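Acarbose/maltose binding protein GacH (Streptomyces glaucescens, PDB 3K01) binds acarbose and an acarbose homologue, and probably maltose, as the extracellular solute receptor of an ABC transporter. Local coordinates at residues 26-38 and 83-95. Numbering follows the deposited sequence. Where two conformers were deposited one is given.
With SO4 (sulfate ion), chain B.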
loop_
_atom_site.group_PDB
_atom_site.type_symbol
_atom_site.label_atom_id
_atom_site.label_comp_id
_atom_site.label_asym_id
_atom_site.label_seq_id
_atom_site.Cartn_x
_atom_site.Cartn_y
_atom_site.Cartn_z
ATOM N N LEU A 26 26.373 -15.154 16.966
ATOM C CA LEU A 26 24.932 -15.330 17.095
ATOM C C LEU A 26 24.570 -16.800 17.045
ATOM O O LEU A 26 25.142 -17.565 16.272
ATOM C CB LEU A 26 24.187 -14.585 15.987
ATOM C CG LEU A 26 24.242 -13.070 16.065
ATOM C CD1 LEU A 26 23.566 -12.447 14.839
ATOM C CD2 LEU A 26 23.575 -12.598 17.314
ATOM N N SER A 27 23.606 -17.196 17.863
ATOM C CA SER A 27 23.174 -18.585 17.895
ATOM C C SER A 27 21.692 -18.650 18.223
ATOM O O SER A 27 21.058 -17.613 18.385
ATOM C CB SER A 27 24.002 -19.399 18.917
ATOM O OG SER A 27 23.791 -18.899 20.214
ATOM N N GLY A 28 21.160 -19.862 18.293
ATOM C CA GLY A 28 19.768 -20.060 18.679
ATOM C C GLY A 28 18.879 -20.164 17.456
ATOM O O GLY A 28 19.358 -20.358 16.340
ATOM N N THR A 29 17.579 -20.020 17.684
ATOM C CA THR A 29 16.579 -20.180 16.627
ATOM C C THR A 29 15.975 -18.827 16.306
ATOM O O THR A 29 15.755 -18.007 17.205
ATOM C CB THR A 29 15.467 -21.121 17.095
ATOM O OG1 THR A 29 16.025 -22.417 17.342
ATOM C CG2 THR A 29 14.359 -21.254 16.048
ATOM N N VAL A 30 15.749 -18.577 15.013
ATOM C CA VAL A 30 14.898 -17.456 14.588
ATOM C C VAL A 30 13.770 -18.030 13.739
ATOM O O VAL A 30 14.013 -18.472 12.614
ATOM C CB VAL A 30 15.670 -16.376 13.794
ATOM C CG1 VAL A 30 14.689 -15.298 13.269
ATOM C CG2 VAL A 30 16.759 -15.717 14.649
ATOM N N THR A 31 12.563 -18.026 14.299
ATOM C CA THR A 31 11.375 -18.430 13.553
ATOM C C THR A 31 10.810 -17.204 12.866
ATOM O O THR A 31 10.533 -16.189 13.530
ATOM C CB THR A 31 10.342 -19.085 14.468
ATOM O OG1 THR A 31 10.920 -20.287 15.018
ATOM C CG2 THR A 31 9.075 -19.439 13.693
ATOM N N PHE A 32 10.697 -17.288 11.541
ATOM C CA PHE A 32 10.232 -16.170 10.714
ATOM C C PHE A 32 8.924 -16.538 10.043
ATOM O O PHE A 32 8.877 -17.525 9.310
ATOM C CB PHE A 32 11.304 -15.839 9.656
ATOM C CG PHE A 32 10.857 -14.860 8.571
ATOM C CD1 PHE A 32 10.114 -13.710 8.872
ATOM C CD2 PHE A 32 11.223 -15.077 7.247
ATOM C CE1 PHE A 32 9.721 -12.821 7.874
ATOM C CE2 PHE A 32 10.846 -14.202 6.254
ATOM C CZ PHE A 32 10.106 -13.064 6.554
ATOM N N TRP A 33 7.868 -15.758 10.299
ATOM C CA TRP A 33 6.601 -15.930 9.577
ATOM C C TRP A 33 6.506 -14.938 8.441
ATOM O O TRP A 33 6.438 -13.715 8.656
ATOM C CB TRP A 33 5.415 -15.749 10.517
ATOM C CG TRP A 33 5.175 -16.898 11.456
ATOM C CD1 TRP A 33 5.975 -18.008 11.651
ATOM C CD2 TRP A 33 4.071 -17.039 12.356
ATOM N NE1 TRP A 33 5.412 -18.829 12.607
ATOM C CE2 TRP A 33 4.260 -18.246 13.070
ATOM C CE3 TRP A 33 2.943 -16.256 12.639
ATOM C CZ2 TRP A 33 3.342 -18.700 14.022
ATOM C CZ3 TRP A 33 2.043 -16.703 13.608
ATOM C CH2 TRP A 33 2.260 -17.905 14.292
ATOM N N ASP A 34 6.546 -15.488 7.223
ATOM C CA ASP A 34 6.446 -14.738 5.981
ATOM C C ASP A 34 5.037 -14.852 5.424
ATOM O O ASP A 34 4.397 -15.893 5.556
ATOM C CB ASP A 34 7.456 -15.320 4.995
ATOM C CG ASP A 34 7.422 -14.646 3.639
ATOM O OD1 ASP A 34 7.048 -13.454 3.539
ATOM O OD2 ASP A 34 7.778 -15.340 2.660
ATOM N N THR A 35 4.542 -13.773 4.831
ATOM C CA THR A 35 3.183 -13.758 4.242
ATOM C C THR A 35 3.232 -13.664 2.708
ATOM O O THR A 35 2.187 -13.459 2.070
ATOM C CB THR A 35 2.417 -12.531 4.691
ATOM O OG1 THR A 35 3.186 -11.391 4.300
ATOM C CG2 THR A 35 2.207 -12.524 6.200
ATOM N N SER A 36 4.408 -13.779 2.102
ATOM C CA SER A 36 4.512 -13.654 0.654
ATOM C C SER A 36 3.694 -14.750 -0.049
ATOM O O SER A 36 3.368 -15.801 0.527
ATOM C CB SER A 36 5.979 -13.625 0.211
ATOM O OG SER A 36 6.548 -14.916 0.296
ATOM N N ASN A 37 3.341 -14.473 -1.299
ATOM C CA ASN A 37 2.426 -15.363 -2.025
ATOM C C ASN A 37 3.084 -16.627 -2.592
ATOM O O ASN A 37 4.295 -16.852 -2.459
ATOM C CB ASN A 37 1.630 -14.582 -3.091
ATOM C CG ASN A 37 2.473 -14.154 -4.263
ATOM O OD1 ASN A 37 3.473 -14.778 -4.596
ATOM N ND2 ASN A 37 2.042 -13.087 -4.928
ATOM N N GLU A 38 2.264 -17.449 -3.247
ATOM C CA GLU A 38 2.724 -18.724 -3.792
ATOM C C GLU A 38 3.943 -18.591 -4.702
ATOM O O GLU A 38 4.847 -19.429 -4.654
ATOM C CB GLU A 38 1.565 -19.420 -4.531
ATOM C CG GLU A 38 1.932 -20.679 -5.307
ATOM C CD GLU A 38 2.298 -21.852 -4.415
ATOM O OE1 GLU A 38 1.819 -21.923 -3.252
ATOM O OE2 GLU A 38 3.057 -22.726 -4.891
ATOM N N GLY A 83 4.132 -20.325 20.805
ATOM C CA GLY A 83 4.152 -20.596 19.369
ATOM C C GLY A 83 4.270 -19.352 18.501
ATOM O O GLY A 83 4.146 -19.455 17.268
ATOM N N ALA A 84 4.512 -18.185 19.101
ATOM C CA ALA A 84 4.682 -16.965 18.313
ATOM C C ALA A 84 6.043 -16.987 17.624
ATOM O O ALA A 84 7.027 -17.504 18.163
ATOM C CB ALA A 84 4.553 -15.721 19.187
ATOM N N PRO A 85 6.130 -16.402 16.432
ATOM C CA PRO A 85 7.417 -16.351 15.737
ATOM C C PRO A 85 8.324 -15.354 16.429
ATOM O O PRO A 85 7.850 -14.508 17.186
ATOM C CB PRO A 85 7.033 -15.858 14.336
ATOM C CG PRO A 85 5.830 -14.981 14.600
ATOM C CD PRO A 85 5.068 -15.716 15.667
ATOM N N ASP A 86 9.625 -15.444 16.167
ATOM C CA ASP A 86 10.539 -14.385 16.590
ATOM C C ASP A 86 10.390 -13.134 15.717
ATOM O O ASP A 86 10.472 -12.013 16.217
ATOM C CB ASP A 86 11.975 -14.887 16.577
ATOM C CG ASP A 86 12.149 -16.067 17.475
ATOM O OD1 ASP A 86 12.053 -15.869 18.706
ATOM O OD2 ASP A 86 12.310 -17.192 16.946
ATOM N N VAL A 87 10.242 -13.365 14.404
ATOM C CA VAL A 87 10.155 -12.285 13.451
ATOM C C VAL A 87 8.883 -12.464 12.627
ATOM O O VAL A 87 8.604 -13.549 12.124
ATOM C CB VAL A 87 11.388 -12.257 12.543
ATOM C CG1 VAL A 87 11.230 -11.204 11.430
ATOM C CG2 VAL A 87 12.657 -11.966 13.379
ATOM N N MET A 88 8.138 -11.372 12.498
ATOM C CA MET A 88 6.832 -11.402 11.809
ATOM C C MET A 88 6.879 -10.406 10.663
ATOM O O MET A 88 7.174 -9.217 10.872
ATOM C CB MET A 88 5.755 -10.981 12.836
ATOM C CG MET A 88 4.319 -10.885 12.326
ATOM S SD MET A 88 3.764 -12.506 11.766
ATOM C CE MET A 88 2.279 -12.054 10.847
ATOM N N ARG A 89 6.535 -10.869 9.457
ATOM C CA ARG A 89 6.328 -9.923 8.344
ATOM C C ARG A 89 5.033 -9.145 8.619
ATOM O O ARG A 89 3.976 -9.753 8.834
ATOM C CB ARG A 89 6.271 -10.636 7.004
ATOM C CG ARG A 89 6.559 -9.703 5.870
ATOM C CD ARG A 89 6.124 -10.266 4.562
ATOM N NE ARG A 89 6.673 -9.577 3.400
ATOM C CZ ARG A 89 6.133 -9.655 2.181
ATOM N NH1 ARG A 89 5.029 -10.368 1.993
ATOM N NH2 ARG A 89 6.712 -9.043 1.166
ATOM N N THR A 90 5.131 -7.814 8.616
ATOM C CA THR A 90 4.055 -6.952 9.135
ATOM C C THR A 90 3.611 -5.957 8.087
ATOM O O THR A 90 4.409 -5.171 7.593
ATOM C CB THR A 90 4.483 -6.135 10.397
ATOM O OG1 THR A 90 5.733 -5.462 10.156
ATOM C CG2 THR A 90 4.613 -7.030 11.628
ATOM N N GLU A 91 2.329 -5.984 7.715
ATOM C CA GLU A 91 1.859 -5.014 6.742
ATOM C C GLU A 91 2.012 -3.633 7.374
ATOM O O GLU A 91 2.062 -3.519 8.598
ATOM C CB GLU A 91 0.413 -5.323 6.390
ATOM C CG GLU A 91 -0.046 -4.766 5.066
ATOM C CD GLU A 91 -0.866 -3.493 5.204
ATOM O OE1 GLU A 91 -1.287 -3.125 6.334
ATOM O OE2 GLU A 91 -1.119 -2.857 4.161
ATOM N N VAL A 92 2.109 -2.575 6.569
ATOM C CA VAL A 92 2.373 -1.262 7.150
ATOM C C VAL A 92 1.399 -0.885 8.284
ATOM O O VAL A 92 1.822 -0.324 9.299
ATOM C CB VAL A 92 2.455 -0.135 6.112
ATOM C CG1 VAL A 92 3.707 -0.277 5.226
ATOM C CG2 VAL A 92 1.176 -0.004 5.254
ATOM N N ALA A 93 0.111 -1.172 8.128
ATOM C CA ALA A 93 -0.885 -0.841 9.169
ATOM C C ALA A 93 -0.774 -1.780 10.367
ATOM O O ALA A 93 -1.219 -1.453 11.475
ATOM C CB ALA A 93 -2.310 -0.900 8.609
ATOM N N TRP A 94 -0.194 -2.961 10.166
ATOM C CA TRP A 94 -0.128 -3.947 11.246
ATOM C C TRP A 94 0.915 -3.558 12.290
ATOM O O TRP A 94 0.851 -4.077 13.407
ATOM C CB TRP A 94 0.184 -5.350 10.743
ATOM C CG TRP A 94 -0.835 -5.975 9.849
ATOM C CD1 TRP A 94 -1.991 -5.415 9.372
ATOM C CD2 TRP A 94 -0.716 -7.265 9.254
ATOM N NE1 TRP A 94 -2.610 -6.317 8.528
ATOM C CE2 TRP A 94 -1.851 -7.460 8.446
ATOM C CE3 TRP A 94 0.243 -8.288 9.337
ATOM C CZ2 TRP A 94 -2.043 -8.632 7.696
ATOM C CZ3 TRP A 94 0.045 -9.459 8.603
ATOM C CH2 TRP A 94 -1.098 -9.613 7.803
ATOM N N VAL A 95 1.876 -2.697 11.959
ATOM C CA VAL A 95 2.858 -2.291 12.959
ATOM C C VAL A 95 2.154 -1.658 14.150
ATOM O O VAL A 95 2.357 -2.111 15.284
ATOM C CB VAL A 95 3.908 -1.350 12.367
ATOM C CG1 VAL A 95 4.893 -0.902 13.463
ATOM C CG2 VAL A 95 4.656 -2.049 11.248
HETATM S S SO4 B . 28.341 -13.359 14.302
HETATM O O1 SO4 B . 28.175 -12.316 13.284
HETATM O O2 SO4 B . 27.379 -14.441 14.113
HETATM O O3 SO4 B . 29.700 -13.892 14.232
HETATM O O4 SO4 B . 28.110 -12.759 15.614
HETATM O O HOH W 1 14.114 -17.964 19.631
HETATM O O HOH W 2 11.356 -19.640 17.591
#
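Trp-33 lays its indole flat against the ring of Pro-85: Pro-85 CD stands 3.5 Å from the centroid of the six-membered ring and 3° off its normal, a CH-pi contact. CG of Trp-33 lies anti to its carbonyl carbon (chi1 -74°), which carries the indole out from the strand over the proline. Met-88, bent at chi2, brings SD obliquely to the same ring as a Met-aromatic contact, 5.2 Å from that centroid. On the sheet face of Phe-32 and Val-87, CD1 of Phe-32 meets CG1 of Val-87 at 3.8 Å, and helix 309-320 packs against the valine. Strand 28-34 runs parallel to both 87-91 and 58-64, consistent with the type 2 periplasmic-binding-protein fold, and backbone bonds such as Arg-89 N to Trp-33 O join it to 87-91. Before the second strand, Asp-86 supplies a side-chain acceptor: OD2 accepts Thr-31 N through its anti lone pair at 2.8 Å and 179°, while OD1 binds Ser-306. Beyond 28-34, the extended Arg-89 directs NH1 to Thr-35 OG1 (3.1 Å), which lies in the guanidinium plane; NE binds Gln-138 and Trp-298 adds a cation-pi contact. Asp-34 OD1 lies well out of that plane, 3.9 Å from NE, in a long salt bridge, and accepts Ser-36 N in an Asx turn, while OD2 bonds to Tyr-62 OH. Directional bonds thus hold the guanidinium, and the buried carboxylate probably steadies its charge.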